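PDB 4Z80: EGF family domain-containing protein from Toxoplasma gondii, which binds a RON2-type peptide and probably takes part in forming the moving junction through which the parasite invades its host cell. Local coordinates for residues Gly41-Arg46 with Ser180-Phe185; Glu62-Ser67 with Tyr71-Ser76; His160-Val165 with Gln170-Asp175; Asn166-Asp171 with Lys176-Thr181; His264-Lys269 with Arg276-Met281. One frame throughout, in Å; residues are numbered along the deposited sequence.

Interaction 1: residues Gly41-Arg46 with Ser180-Phe185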
# COMPACT_ATOMS: atom_id res chain seq x y z
N GLY A 41 17.24 -11.97 -5.96
CA GLY A 41 18.05 -11.61 -7.10
C GLY A 41 19.49 -11.41 -6.69
O GLY A 41 20.14 -12.32 -6.19
N ASN A 42 19.98 -10.18 -6.88
CA ASN A 42 21.38 -9.83 -6.62
C ASN A 42 21.56 -9.06 -5.31
O ASN A 42 22.67 -8.72 -4.93
CB ASN A 42 21.93 -8.98 -7.77
CG ASN A 42 20.94 -7.95 -8.27
OD1 ASN A 42 19.83 -7.84 -7.74
ND2 ASN A 42 21.32 -7.19 -9.29
N THR A 43 20.44 -8.81 -4.63
CA THR A 43 20.42 -7.91 -3.48
C THR A 43 20.08 -8.65 -2.20
O THR A 43 19.12 -9.41 -2.15
CB THR A 43 19.39 -6.79 -3.71
OG1 THR A 43 19.69 -6.11 -4.93
CG2 THR A 43 19.40 -5.80 -2.55
N THR A 44 20.87 -8.41 -1.16
CA THR A 44 20.57 -8.93 0.16
C THR A 44 19.91 -7.84 0.99
O THR A 44 20.51 -6.81 1.29
CB THR A 44 21.83 -9.44 0.89
OG1 THR A 44 22.40 -10.51 0.13
CG2 THR A 44 21.48 -9.94 2.29
N TYR A 45 18.65 -8.09 1.34
CA TYR A 45 17.88 -7.17 2.16
C TYR A 45 18.05 -7.50 3.63
O TYR A 45 18.08 -8.68 3.99
CB TYR A 45 16.40 -7.23 1.77
CG TYR A 45 16.15 -6.83 0.35
CD1 TYR A 45 16.25 -7.74 -0.69
CD2 TYR A 45 15.82 -5.52 0.03
CE1 TYR A 45 16.03 -7.37 -2.00
CE2 TYR A 45 15.60 -5.13 -1.27
CZ TYR A 45 15.70 -6.06 -2.28
OH TYR A 45 15.48 -5.68 -3.58
N ARG A 46 18.14 -6.48 4.46
CA ARG A 46 18.31 -6.65 5.90
C ARG A 46 17.22 -5.90 6.66
O ARG A 46 16.93 -4.75 6.35
CB ARG A 46 19.68 -6.15 6.35
CG ARG A 46 20.84 -6.79 5.61
CD ARG A 46 21.22 -8.09 6.25
NE ARG A 46 22.03 -7.86 7.44
CZ ARG A 46 22.09 -8.67 8.49
NH1 ARG A 46 22.87 -8.36 9.52
NH2 ARG A 46 21.37 -9.78 8.53
N SER A 180 21.35 3.15 -1.22
CA SER A 180 21.58 3.76 -2.53
C SER A 180 21.53 2.76 -3.69
O SER A 180 21.29 3.14 -4.83
CB SER A 180 22.92 4.49 -2.55
OG SER A 180 23.99 3.59 -2.29
N THR A 181 21.74 1.48 -3.39
CA THR A 181 21.65 0.45 -4.43
C THR A 181 20.20 0.07 -4.66
O THR A 181 19.74 0.02 -5.80
CB THR A 181 22.47 -0.79 -4.05
OG1 THR A 181 23.84 -0.41 -3.87
CG2 THR A 181 22.37 -1.85 -5.14
N VAL A 182 19.48 -0.20 -3.58
CA VAL A 182 18.06 -0.51 -3.70
C VAL A 182 17.33 0.68 -4.33
O VAL A 182 16.45 0.50 -5.18
CB VAL A 182 17.45 -0.85 -2.33
CG1 VAL A 182 15.92 -0.93 -2.40
CG2 VAL A 182 18.02 -2.16 -1.82
N CYS A 183 17.71 1.88 -3.93
CA CYS A 183 17.07 3.10 -4.41
C CYS A 183 17.88 3.79 -5.50
O CYS A 183 18.00 5.02 -5.50
CB CYS A 183 16.87 4.07 -3.25
SG CYS A 183 15.96 3.38 -1.85
N ASN A 184 18.42 3.02 -6.43
CA ASN A 184 19.35 3.57 -7.40
C ASN A 184 18.66 4.40 -8.48
O ASN A 184 19.32 4.96 -9.35
CB ASN A 184 20.19 2.46 -8.04
CG ASN A 184 19.36 1.45 -8.82
OD1 ASN A 184 18.16 1.62 -9.02
ND2 ASN A 184 20.02 0.38 -9.26
N PHE A 185 17.34 4.48 -8.41
CA PHE A 185 16.53 5.22 -9.37
C PHE A 185 16.11 6.57 -8.79
O PHE A 185 15.31 7.30 -9.40
CB PHE A 185 15.29 4.42 -9.75
CG PHE A 185 14.46 4.02 -8.56
CD1 PHE A 185 14.75 2.86 -7.87
CD2 PHE A 185 13.44 4.84 -8.11
CE1 PHE A 185 14.01 2.50 -6.75
CE2 PHE A 185 12.70 4.49 -7.00
CZ PHE A 185 12.98 3.31 -6.32
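Val182 has CG1 anti to its backbone N (chi1 170°), which leaves CG2 beside that N and aimed at the strand; Thr43 turns CG2, rather than OG1, away from its own N (chi1 -56°) and so offers a methyl in return. The two methyls, Thr43 CG2 and Val182 CG2, lie 4.0 Å apart, with the side chains crossing at about a right angle. The same Val182 CG2 also approaches Tyr45 CE2 at 3.9 Å, so a single methyl branch carries both contacts. Tyr45 starts from a CB that does not face the loop, yet the length of its ring brings the outer carbon across. Being two residues apart on one strand, Thr43 and Tyr45 project to the same side, and Thr43 CG2 sits 3.7 Å above one face of the Tyr45 ring, offset toward its rim. The three groups therefore form a compact apolar cluster.

No hydrogen bond joins the segments, and the 110 Å² buried between them indicates a small van der Waals contact. The loop presents Val182 within a type I turn from Thr181 to Asn184, whose closing bond, Asn184 N to Thr181 O, is weak at 3.3 Å.

Around the cluster, Val182 and Tyr45 both touch Ile257 of helix 252-262, and Tyr45 meets Phe253 edge-to-face. The Cys183-Cys261 disulfide fastens the loop to that helix, while strand 43-51 runs between strands 27-30 and 36-40 of its antiparallel sheet.

Interaction 2: residues Glu62-Ser67 with Tyr71-Ser76; sequences EMYDSS and YCQSSS
Asp65 and Gln73 bring their CA atoms to 5.9 Å where the irregular backbone of 62-67 passes the 3-10 segment 71-73. Two nearly straight hydrogen bonds join the segments. Asp65 N donates to Gln73 OE1 at 2.8 Å, with an N-H...O angle of 178°, the donor standing above the amide plane. Gln73 reaches it because its chain is extended beyond CG. In the other direction, Cys72 N donates to Asp65 OD2 at 2.8 Å (173°), on the anti side of that oxygen but tilted out of the carboxylate plane.

The second carboxylate oxygen is held within its own segment: Asp65 OD1 accepts from Ser67 N at 2.9 Å, nearly along the C-O axis, and from Ser67 OG at 2.6 Å on the syn side, again tilted out of plane. Three donors thus fix the rotation of a buried carboxylate, with Arg276 NH1 adding only a long, weak ion pair.

Next to this polar group, Met63 CG packs against Cys72 CB at 3.9 Å. Cys72 is disulfide-bonded to Cys274, and Tyr71 OH hydrogen-bonds Asp171 OD1, linking this part to helix 165-172. The bond from Ser67 N to Asp65 OD1, two residues back, defines an Asx turn, here combined with a carboxylate that also takes a backbone NH of the 3-10 segment.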
# COMPACT_ATOMS: atom_id res chain seq x y z
N GLU A 62 3.68 1.97 14.93
CA GLU A 62 4.13 3.32 15.18
C GLU A 62 5.05 3.83 14.08
O GLU A 62 5.98 3.13 13.67
CB GLU A 62 4.85 3.40 16.52
CG GLU A 62 3.91 3.34 17.73
CD GLU A 62 3.36 1.95 18.01
OE1 GLU A 62 3.87 0.95 17.46
OE2 GLU A 62 2.39 1.86 18.80
N MET A 63 4.78 5.04 13.62
CA MET A 63 5.64 5.67 12.64
C MET A 63 7.09 5.56 13.09
O MET A 63 7.44 5.90 14.23
CB MET A 63 5.23 7.13 12.43
CG MET A 63 6.17 7.91 11.50
SD MET A 63 6.34 7.23 9.84
CE MET A 63 4.76 7.69 9.12
N TYR A 64 7.92 5.06 12.19
CA TYR A 64 9.34 4.87 12.44
C TYR A 64 10.11 5.76 11.48
O TYR A 64 9.95 5.63 10.26
CB TYR A 64 9.72 3.41 12.24
CG TYR A 64 11.19 3.10 12.39
CD1 TYR A 64 11.75 2.94 13.65
CD2 TYR A 64 12.00 2.95 11.29
CE1 TYR A 64 13.09 2.64 13.80
CE2 TYR A 64 13.35 2.65 11.43
CZ TYR A 64 13.88 2.50 12.69
OH TYR A 64 15.22 2.20 12.83
N ASP A 65 10.91 6.66 12.02
CA ASP A 65 11.71 7.56 11.20
C ASP A 65 13.16 7.55 11.67
O ASP A 65 13.50 8.12 12.70
CB ASP A 65 11.14 8.98 11.24
CG ASP A 65 11.70 9.87 10.15
OD1 ASP A 65 12.86 9.65 9.76
OD2 ASP A 65 10.98 10.77 9.68
N SER A 66 14.01 6.89 10.89
CA SER A 66 15.43 6.78 11.20
C SER A 66 16.26 7.69 10.30
O SER A 66 17.45 7.45 10.11
CB SER A 66 15.90 5.33 11.08
OG SER A 66 15.63 4.82 9.79
N SER A 67 15.64 8.72 9.74
CA SER A 67 16.41 9.79 9.11
C SER A 67 17.18 10.48 10.24
O SER A 67 16.83 10.35 11.41
CB SER A 67 15.51 10.77 8.34
OG SER A 67 14.64 11.48 9.21
N TYR A 71 12.23 13.28 11.29
CA TYR A 71 11.15 14.24 11.06
C TYR A 71 9.77 13.77 11.50
O TYR A 71 9.09 14.47 12.25
CB TYR A 71 11.06 14.59 9.57
CG TYR A 71 12.29 15.22 8.97
CD1 TYR A 71 12.63 16.54 9.25
CD2 TYR A 71 13.11 14.51 8.11
CE1 TYR A 71 13.75 17.12 8.69
CE2 TYR A 71 14.23 15.08 7.54
CZ TYR A 71 14.54 16.39 7.84
OH TYR A 71 15.66 16.97 7.28
N CYS A 72 9.36 12.60 11.03
CA CYS A 72 7.97 12.19 11.19
C CYS A 72 7.70 11.56 12.55
O CYS A 72 6.57 11.16 12.83
CB CYS A 72 7.57 11.23 10.07
SG CYS A 72 7.66 11.96 8.40
N GLN A 73 8.71 11.49 13.41
CA GLN A 73 8.52 11.06 14.79
C GLN A 73 8.24 12.24 15.73
O GLN A 73 7.91 12.05 16.90
CB GLN A 73 9.75 10.29 15.30
CG GLN A 73 9.78 8.86 14.78
CD GLN A 73 10.96 8.03 15.26
OE1 GLN A 73 11.12 6.89 14.84
NE2 GLN A 73 11.81 8.60 16.13
N SER A 74 8.37 13.46 15.20
CA SER A 74 8.11 14.67 15.98
C SER A 74 6.65 14.79 16.39
O SER A 74 5.74 14.42 15.64
CB SER A 74 8.49 15.91 15.17
OG SER A 74 8.08 17.09 15.83
N SER A 75 6.42 15.34 17.58
CA SER A 75 5.06 15.55 18.06
C SER A 75 4.33 16.59 17.22
O SER A 75 3.10 16.63 17.22
CB SER A 75 5.06 15.97 19.54
OG SER A 75 5.82 17.16 19.72
N SER A 76 5.08 17.41 16.49
CA SER A 76 4.48 18.43 15.64
C SER A 76 4.30 17.95 14.20
O SER A 76 3.80 18.69 13.36
CB SER A 76 5.33 19.71 15.66
OG SER A 76 6.61 19.47 15.12

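Interaction 3: residues His160-Val165 with Gln170-Asp175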
# COMPACT_ATOMS: atom_id res chain seq x y z
N HIS A 160 12.38 17.16 -9.98
CA HIS A 160 12.92 15.81 -9.82
C HIS A 160 13.34 15.59 -8.38
O HIS A 160 13.46 16.54 -7.60
CB HIS A 160 14.11 15.59 -10.78
CG HIS A 160 15.26 16.50 -10.51
ND1 HIS A 160 15.27 17.83 -10.88
CD2 HIS A 160 16.45 16.28 -9.89
CE1 HIS A 160 16.41 18.38 -10.51
NE2 HIS A 160 17.14 17.47 -9.91
N CYS A 161 13.55 14.32 -8.04
CA CYS A 161 13.95 13.92 -6.71
C CYS A 161 15.18 13.00 -6.80
O CYS A 161 15.16 12.04 -7.57
CB CYS A 161 12.80 13.19 -6.02
SG CYS A 161 13.26 12.62 -4.37
N PRO A 162 16.25 13.30 -6.04
CA PRO A 162 16.43 14.43 -5.12
C PRO A 162 16.66 15.72 -5.88
O PRO A 162 17.49 15.74 -6.79
CB PRO A 162 17.68 14.03 -4.32
CG PRO A 162 18.46 13.18 -5.28
CD PRO A 162 17.43 12.42 -6.06
N TYR A 163 15.94 16.79 -5.54
CA TYR A 163 16.02 18.01 -6.33
C TYR A 163 17.41 18.67 -6.22
O TYR A 163 17.89 19.25 -7.19
CB TYR A 163 14.95 19.02 -5.93
CG TYR A 163 15.13 20.35 -6.64
CD1 TYR A 163 14.73 20.51 -7.96
CD2 TYR A 163 15.75 21.42 -6.01
CE1 TYR A 163 14.91 21.71 -8.62
CE2 TYR A 163 15.94 22.62 -6.66
CZ TYR A 163 15.52 22.76 -7.97
OH TYR A 163 15.73 23.96 -8.61
N ASN A 164 18.02 18.60 -5.04
CA ASN A 164 19.39 19.09 -4.88
C ASN A 164 20.22 18.10 -4.07
O ASN A 164 19.69 17.14 -3.53
CB ASN A 164 19.39 20.48 -4.23
CG ASN A 164 18.90 20.48 -2.79
OD1 ASN A 164 19.26 19.61 -2.00
ND2 ASN A 164 18.10 21.48 -2.44
N VAL A 165 21.53 18.33 -4.00
CA VAL A 165 22.41 17.33 -3.40
C VAL A 165 22.24 17.27 -1.89
O VAL A 165 22.61 16.27 -1.27
CB VAL A 165 23.89 17.60 -3.73
CG1 VAL A 165 24.12 17.46 -5.23
CG2 VAL A 165 24.32 18.96 -3.25
N GLN A 170 21.91 14.87 3.01
CA GLN A 170 21.52 15.19 4.38
C GLN A 170 20.28 14.44 4.85
O GLN A 170 20.09 14.25 6.05
CB GLN A 170 21.24 16.69 4.56
CG GLN A 170 22.02 17.63 3.68
CD GLN A 170 23.22 18.20 4.37
OE1 GLN A 170 23.98 17.47 5.03
NE2 GLN A 170 23.42 19.50 4.23
N ASP A 171 19.42 14.06 3.91
CA ASP A 171 18.18 13.35 4.26
C ASP A 171 18.20 11.89 3.84
O ASP A 171 17.91 11.02 4.65
CB ASP A 171 16.95 14.04 3.65
CG ASP A 171 16.46 15.22 4.48
OD1 ASP A 171 16.92 15.40 5.63
OD2 ASP A 171 15.58 15.96 3.99
N MET A 172 18.54 11.61 2.59
CA MET A 172 18.46 10.24 2.09
C MET A 172 19.60 9.34 2.56
O MET A 172 19.35 8.34 3.23
CB MET A 172 18.39 10.25 0.57
CG MET A 172 17.06 10.76 0.04
SD MET A 172 17.08 10.96 -1.75
CE MET A 172 15.34 11.11 -2.12
N VAL A 173 20.85 9.68 2.25
CA VAL A 173 21.94 8.73 2.48
C VAL A 173 22.18 8.43 3.96
O VAL A 173 22.65 7.35 4.31
CB VAL A 173 23.28 9.22 1.87
CG1 VAL A 173 23.16 9.33 0.37
CG2 VAL A 173 23.71 10.53 2.48
N THR A 174 21.85 9.38 4.83
CA THR A 174 22.04 9.20 6.27
C THR A 174 20.77 8.68 6.97
O THR A 174 20.70 8.64 8.20
CB THR A 174 22.48 10.52 6.93
OG1 THR A 174 21.53 11.56 6.64
CG2 THR A 174 23.85 10.94 6.42
N ASP A 175 19.79 8.27 6.17
CA ASP A 175 18.58 7.60 6.67
C ASP A 175 18.86 6.11 6.75
O ASP A 175 19.20 5.49 5.75
CB ASP A 175 17.41 7.90 5.72
CG ASP A 175 16.06 7.41 6.25
OD1 ASP A 175 16.00 6.42 7.03
OD2 ASP A 175 15.04 8.01 5.85
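Met172, Pro162 and Cys161 account for most of the 138 Å² buried here, and the methionine contributes the largest share. Its CG stands beside the backbone N (chi1 -71°), and the chain beyond is extended (chi2 173°), reaching from the C-terminal part of helix 165-172 across to the residues that precede that helix. The CA atoms of Pro162 and Met172 are 8.6 Å apart, a gap that this straight side chain bridges.

Two atoms at its end do the touching. Met172 SD meets Pro162 CB at 4.0 Å, on the proline ring, while the terminal methyl, Met172 CE, comes to 3.4 Å from Cys161 SG, a tight approach for a methyl and a sulfur. Cys161 turns that sulfur anti to its backbone N (chi1 178°). The peptide bond between Cys161 and Pro162 is cis, and both residues present apolar surface to the same thioether. Cys161 SG is at the same time joined to Cys265 SG in a disulfide.

Asn164 stands at the N-cap of the helix, its OD1 accepting from Val167 N; a type I turn runs from Met172 to Asp175, with Asp175 N bonded to Met172 O at 3.0 Å. On the flanks, Tyr163 OH and Asp171 OD2 make hydrogen bonds to Ser18 OG and Gln10 N of the bound RON2L1 peptide chain, which places the contact beside the peptide site.

No hydrogen bond crosses between the segments. The direct contact between them is thus apolar, probably dominated by dispersion between a thioether, a proline ring and a disulfide sulfur.

Interaction 4: residues Asn166-Asp171 with Lys176-Thr181; sequences NVYRQD and KEFDST
Tyr168 and Phe178 join helix 165-172, which has a wider pi-type turn at 167-171, to the loop that leads on toward strand 192-193; in that loop Asp179 forms an Asx turn. The tyrosine can be followed outward. Its CB does not point at the loop, but CG is anti to the backbone N (chi1 -171°), which swings the ring off the helix and across the gap. CB and CG act as the spacer, since the CA atoms of Tyr168 and Ser180 are still 9.7 Å apart.

The contact begins at CE1. Tyr168 CE1 lies 3.9 Å from Phe178 CE2, and Phe178 CZ is almost as near to it at 4.0 Å. The two side chains cross at about a right angle, and the approach of each ring to the other is oblique. Phe178 has the same kind of first torsion, CG anti to its N, and its CB points toward the helix.

At the tip of the side chain, Tyr168 OH comes to 3.3 Å from Ser180 CB. Outside the contact, Tyr168 also touches Val173 and Glu188. The loop is shaped by Thr181 N, which donates to Asp179 OD2 at 3.0 Å from above the carboxylate plane; Val182 N uses the same oxygen. Just 104 Å² is buried in all, near the surface. Although the tyrosine touches Ser180, it does so through carbon: Ser180 OG stays 4.4 Å from Tyr168 OH.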
# COMPACT_ATOMS: atom_id res chain seq x y z
N ASN A 166 21.66 18.31 -1.29
CA ASN A 166 21.41 18.31 0.15
C ASN A 166 20.28 17.36 0.51
O ASN A 166 20.33 16.72 1.55
CB ASN A 166 21.11 19.73 0.63
CG ASN A 166 22.30 20.65 0.50
OD1 ASN A 166 23.37 20.23 0.05
ND2 ASN A 166 22.13 21.90 0.88
N VAL A 167 19.26 17.29 -0.34
CA VAL A 167 18.20 16.30 -0.16
C VAL A 167 18.84 14.92 -0.10
O VAL A 167 18.58 14.14 0.82
CB VAL A 167 17.15 16.35 -1.30
CG1 VAL A 167 16.15 15.20 -1.19
CG2 VAL A 167 16.42 17.68 -1.32
N TYR A 168 19.71 14.63 -1.06
CA TYR A 168 20.35 13.33 -1.14
C TYR A 168 21.31 13.07 0.02
O TYR A 168 21.27 12.01 0.63
CB TYR A 168 21.10 13.15 -2.46
CG TYR A 168 21.58 11.73 -2.64
CD1 TYR A 168 20.67 10.71 -2.82
CD2 TYR A 168 22.93 11.42 -2.59
CE1 TYR A 168 21.08 9.40 -2.96
CE2 TYR A 168 23.35 10.11 -2.75
CZ TYR A 168 22.42 9.10 -2.93
OH TYR A 168 22.82 7.79 -3.07
N ARG A 169 22.16 14.04 0.34
CA ARG A 169 23.25 13.77 1.27
C ARG A 169 22.87 13.99 2.74
O ARG A 169 23.43 13.33 3.62
CB ARG A 169 24.47 14.61 0.88
CG ARG A 169 25.19 14.04 -0.34
CD ARG A 169 26.15 15.00 -1.03
NE ARG A 169 26.53 16.16 -0.23
CZ ARG A 169 27.37 17.10 -0.64
NH1 ARG A 169 27.66 18.13 0.15
NH2 ARG A 169 27.92 17.02 -1.85
N GLN A 170 21.91 14.87 3.01
CA GLN A 170 21.52 15.19 4.38
C GLN A 170 20.28 14.44 4.85
O GLN A 170 20.09 14.25 6.05
CB GLN A 170 21.24 16.69 4.56
CG GLN A 170 22.02 17.63 3.68
CD GLN A 170 23.22 18.20 4.37
OE1 GLN A 170 23.98 17.47 5.03
NE2 GLN A 170 23.42 19.50 4.23
N ASP A 171 19.42 14.06 3.91
CA ASP A 171 18.18 13.35 4.26
C ASP A 171 18.20 11.89 3.84
O ASP A 171 17.91 11.02 4.65
CB ASP A 171 16.95 14.04 3.65
CG ASP A 171 16.46 15.22 4.48
OD1 ASP A 171 16.92 15.40 5.63
OD2 ASP A 171 15.58 15.96 3.99
N LYS A 176 18.68 5.52 7.93
CA LYS A 176 19.04 4.12 8.13
C LYS A 176 18.14 3.16 7.34
O LYS A 176 18.48 1.99 7.17
CB LYS A 176 19.01 3.78 9.62
CG LYS A 176 20.02 4.60 10.42
CD LYS A 176 20.21 4.08 11.83
CE LYS A 176 21.29 4.88 12.55
NZ LYS A 176 21.66 4.29 13.87
N GLU A 177 17.01 3.66 6.83
CA GLU A 177 16.14 2.84 5.98
C GLU A 177 16.44 3.00 4.49
O GLU A 177 15.91 2.25 3.67
CB GLU A 177 14.67 3.18 6.25
CG GLU A 177 14.19 2.69 7.60
CD GLU A 177 12.69 2.49 7.64
OE1 GLU A 177 11.96 3.49 7.62
OE2 GLU A 177 12.25 1.32 7.70
N PHE A 178 17.26 3.98 4.14
CA PHE A 178 17.60 4.23 2.75
C PHE A 178 18.81 3.40 2.35
O PHE A 178 19.71 3.19 3.15
CB PHE A 178 17.88 5.71 2.53
CG PHE A 178 18.06 6.10 1.09
CD1 PHE A 178 16.96 6.45 0.32
CD2 PHE A 178 19.32 6.15 0.51
CE1 PHE A 178 17.10 6.82 -1.00
CE2 PHE A 178 19.47 6.52 -0.82
CZ PHE A 178 18.37 6.86 -1.58
N ASP A 179 18.81 2.91 1.11
CA ASP A 179 19.98 2.23 0.56
C ASP A 179 20.16 2.67 -0.89
O ASP A 179 19.24 2.57 -1.68
CB ASP A 179 19.81 0.71 0.64
CG ASP A 179 21.01 -0.03 0.09
OD1 ASP A 179 21.95 -0.31 0.87
OD2 ASP A 179 21.03 -0.32 -1.13
N SER A 180 21.35 3.15 -1.22
CA SER A 180 21.58 3.76 -2.53
C SER A 180 21.53 2.76 -3.69
O SER A 180 21.29 3.14 -4.83
CB SER A 180 22.92 4.49 -2.55
OG SER A 180 23.99 3.59 -2.29
N THR A 181 21.74 1.48 -3.39
CA THR A 181 21.65 0.45 -4.43
C THR A 181 20.20 0.07 -4.66
O THR A 181 19.74 0.02 -5.80
CB THR A 181 22.47 -0.79 -4.05
OG1 THR A 181 23.84 -0.41 -3.87
CG2 THR A 181 22.37 -1.85 -5.14

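Interaction 5: residues His264-Lys269 with Arg276-Met281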
# COMPACT_ATOMS: atom_id res chain seq x y z
N HIS A 264 11.73 11.05 1.05
CA HIS A 264 12.32 12.38 1.17
C HIS A 264 12.06 13.27 -0.04
O HIS A 264 12.49 14.42 -0.06
CB HIS A 264 13.82 12.26 1.44
CG HIS A 264 14.12 11.63 2.76
ND1 HIS A 264 13.72 12.20 3.95
CD2 HIS A 264 14.72 10.47 3.08
CE1 HIS A 264 14.08 11.42 4.95
NE2 HIS A 264 14.69 10.36 4.44
N CYS A 265 11.36 12.74 -1.03
CA CYS A 265 10.93 13.53 -2.18
C CYS A 265 9.79 14.48 -1.83
O CYS A 265 9.51 15.41 -2.59
CB CYS A 265 10.48 12.61 -3.32
SG CYS A 265 11.71 11.39 -3.85
N TRP A 266 9.12 14.23 -0.71
CA TRP A 266 7.97 15.03 -0.31
C TRP A 266 8.37 16.07 0.72
O TRP A 266 9.24 15.81 1.56
CB TRP A 266 6.86 14.15 0.25
CG TRP A 266 6.57 12.98 -0.60
CD1 TRP A 266 6.75 11.67 -0.27
CD2 TRP A 266 6.07 12.98 -1.94
NE1 TRP A 266 6.39 10.86 -1.31
CE2 TRP A 266 5.96 11.64 -2.35
CE3 TRP A 266 5.69 13.99 -2.84
CZ2 TRP A 266 5.49 11.28 -3.62
CZ3 TRP A 266 5.22 13.63 -4.09
CH2 TRP A 266 5.13 12.28 -4.47
N PRO A 267 7.74 17.25 0.67
CA PRO A 267 8.11 18.29 1.62
C PRO A 267 7.52 18.06 3.00
O PRO A 267 6.37 17.61 3.11
CB PRO A 267 7.53 19.55 0.99
CG PRO A 267 6.32 19.07 0.29
CD PRO A 267 6.66 17.69 -0.22
N TYR A 268 8.30 18.36 4.04
CA TYR A 268 7.78 18.43 5.39
C TYR A 268 8.24 19.70 6.09
O TYR A 268 9.44 20.00 6.11
CB TYR A 268 8.19 17.22 6.24
CG TYR A 268 7.83 17.44 7.68
CD1 TYR A 268 6.49 17.44 8.08
CD2 TYR A 268 8.80 17.71 8.64
CE1 TYR A 268 6.15 17.68 9.40
CE2 TYR A 268 8.45 17.95 9.96
CZ TYR A 268 7.13 17.92 10.33
OH TYR A 268 6.77 18.16 11.63
N LYS A 269 7.29 20.42 6.66
CA LYS A 269 7.56 21.56 7.52
C LYS A 269 6.72 21.42 8.78
O LYS A 269 5.57 20.99 8.71
CB LYS A 269 7.26 22.87 6.79
CG LYS A 269 7.53 24.12 7.58
CD LYS A 269 7.39 25.32 6.67
CE LYS A 269 7.69 26.62 7.37
NZ LYS A 269 7.76 27.74 6.39
N ARG A 276 5.75 9.53 5.05
CA ARG A 276 6.82 8.55 5.16
C ARG A 276 6.25 7.15 5.15
O ARG A 276 5.15 6.91 5.65
CB ARG A 276 7.64 8.77 6.44
CG ARG A 276 8.77 7.76 6.63
CD ARG A 276 9.73 8.17 7.73
NE ARG A 276 10.78 7.17 7.91
CZ ARG A 276 12.03 7.25 7.45
NH1 ARG A 276 12.44 8.32 6.77
NH2 ARG A 276 12.87 6.25 7.68
N SER A 277 7.00 6.23 4.56
CA SER A 277 6.65 4.82 4.52
C SER A 277 5.23 4.61 4.00
O SER A 277 4.44 3.86 4.57
CB SER A 277 6.82 4.20 5.91
OG SER A 277 8.17 4.36 6.33
N LEU A 278 4.93 5.26 2.89
CA LEU A 278 3.57 5.26 2.36
C LEU A 278 3.18 3.89 1.85
O LEU A 278 3.97 3.21 1.20
CB LEU A 278 3.44 6.28 1.24
CG LEU A 278 3.65 7.75 1.63
CD1 LEU A 278 3.48 8.64 0.41
CD2 LEU A 278 2.70 8.17 2.73
N PRO A 279 1.93 3.48 2.11
CA PRO A 279 1.44 2.26 1.47
C PRO A 279 1.16 2.50 -0.01
O PRO A 279 1.19 3.65 -0.48
CB PRO A 279 0.16 1.96 2.26
CG PRO A 279 -0.36 3.29 2.65
CD PRO A 279 0.87 4.17 2.86
N ALA A 280 0.89 1.43 -0.75
CA ALA A 280 0.69 1.53 -2.18
C ALA A 280 -0.29 0.49 -2.67
O ALA A 280 -0.51 -0.54 -2.02
CB ALA A 280 2.02 1.39 -2.92
N MET A 281 -0.89 0.77 -3.82
CA MET A 281 -1.71 -0.17 -4.56
C MET A 281 -0.96 -0.66 -5.80
O MET A 281 -0.49 0.15 -6.59
CB MET A 281 -3.02 0.48 -4.99
CG MET A 281 -3.92 0.93 -3.86
SD MET A 281 -4.43 -0.41 -2.76
CE MET A 281 -5.18 -1.53 -3.93
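One oxygen, OD2 of Asp175, is gripped by both His264 and Arg276: His264 NE2 hydrogen-bonds it and Arg276 NH1 forms a salt bridge to it. The shared acceptor probably accounts for His264 NE2 and Arg276 NH1 lying 3.8 Å apart without a bond between them. Residues 264-269 and 276-281 both lie in the apical membrane antigen 1 family region, of the PAN clan, where a short 3-10 segment in the loop after helix 252-262 faces the approach to strand 280-283.

Arg276 runs straight from CG to NE, with CG anti to the backbone N (chi1 179°), and lies beside the imidazole, both side chains pointing the same way. Ring and guanidinium planes are 59° apart. His264 CE1 sits in the guanidinium plane at its edge, 4.0 Å from Arg276 NH1. The other two nitrogens of the group are engaged as well: NH2 forms a salt bridge to Glu177 OE1 and NE bonds Tyr64 O. Acidic partners on two of the three nitrogens probably help to keep this buried arginine charged and fix its orientation.

Residues 264-269 also border the peptide. His264 O, Trp266 O and Tyr268 N hydrogen-bond Ser11 OG, Asn9 ND2 and Asn9 OD1 of the RON2L1 peptide chain.

A second, apolar contact lies alongside. Leu278 places CG anti to its carbonyl carbon, its CB facing the 264-269 segment, and meets the indole obliquely. The touch is made by one methyl, Leu278 CD1, 4.0 Å from Trp266 NE1.

How the interactions relate
From the N terminus, interaction 1 opens on strand 43-51 and closes only at 180-185, so its long loop encloses interactions 2 and 3, while interaction 4 ends on the same stretch as interaction 1, sharing Ser180 and Thr181. Interaction 2 closes a short turn at once. Interactions 3 and 4 then interlock: 166-171 begins before 170-175 is reached, the two share Gln170 and Asp171, and 176-181 closes after both. Interaction 5 follows in series. In space, however, it is bonded to earlier parts, by a disulfide to interaction 3 and by arginine contacts to interactions 2 and 4, tying helix 165-172 and its flanking loops to the approach of strand 280-283.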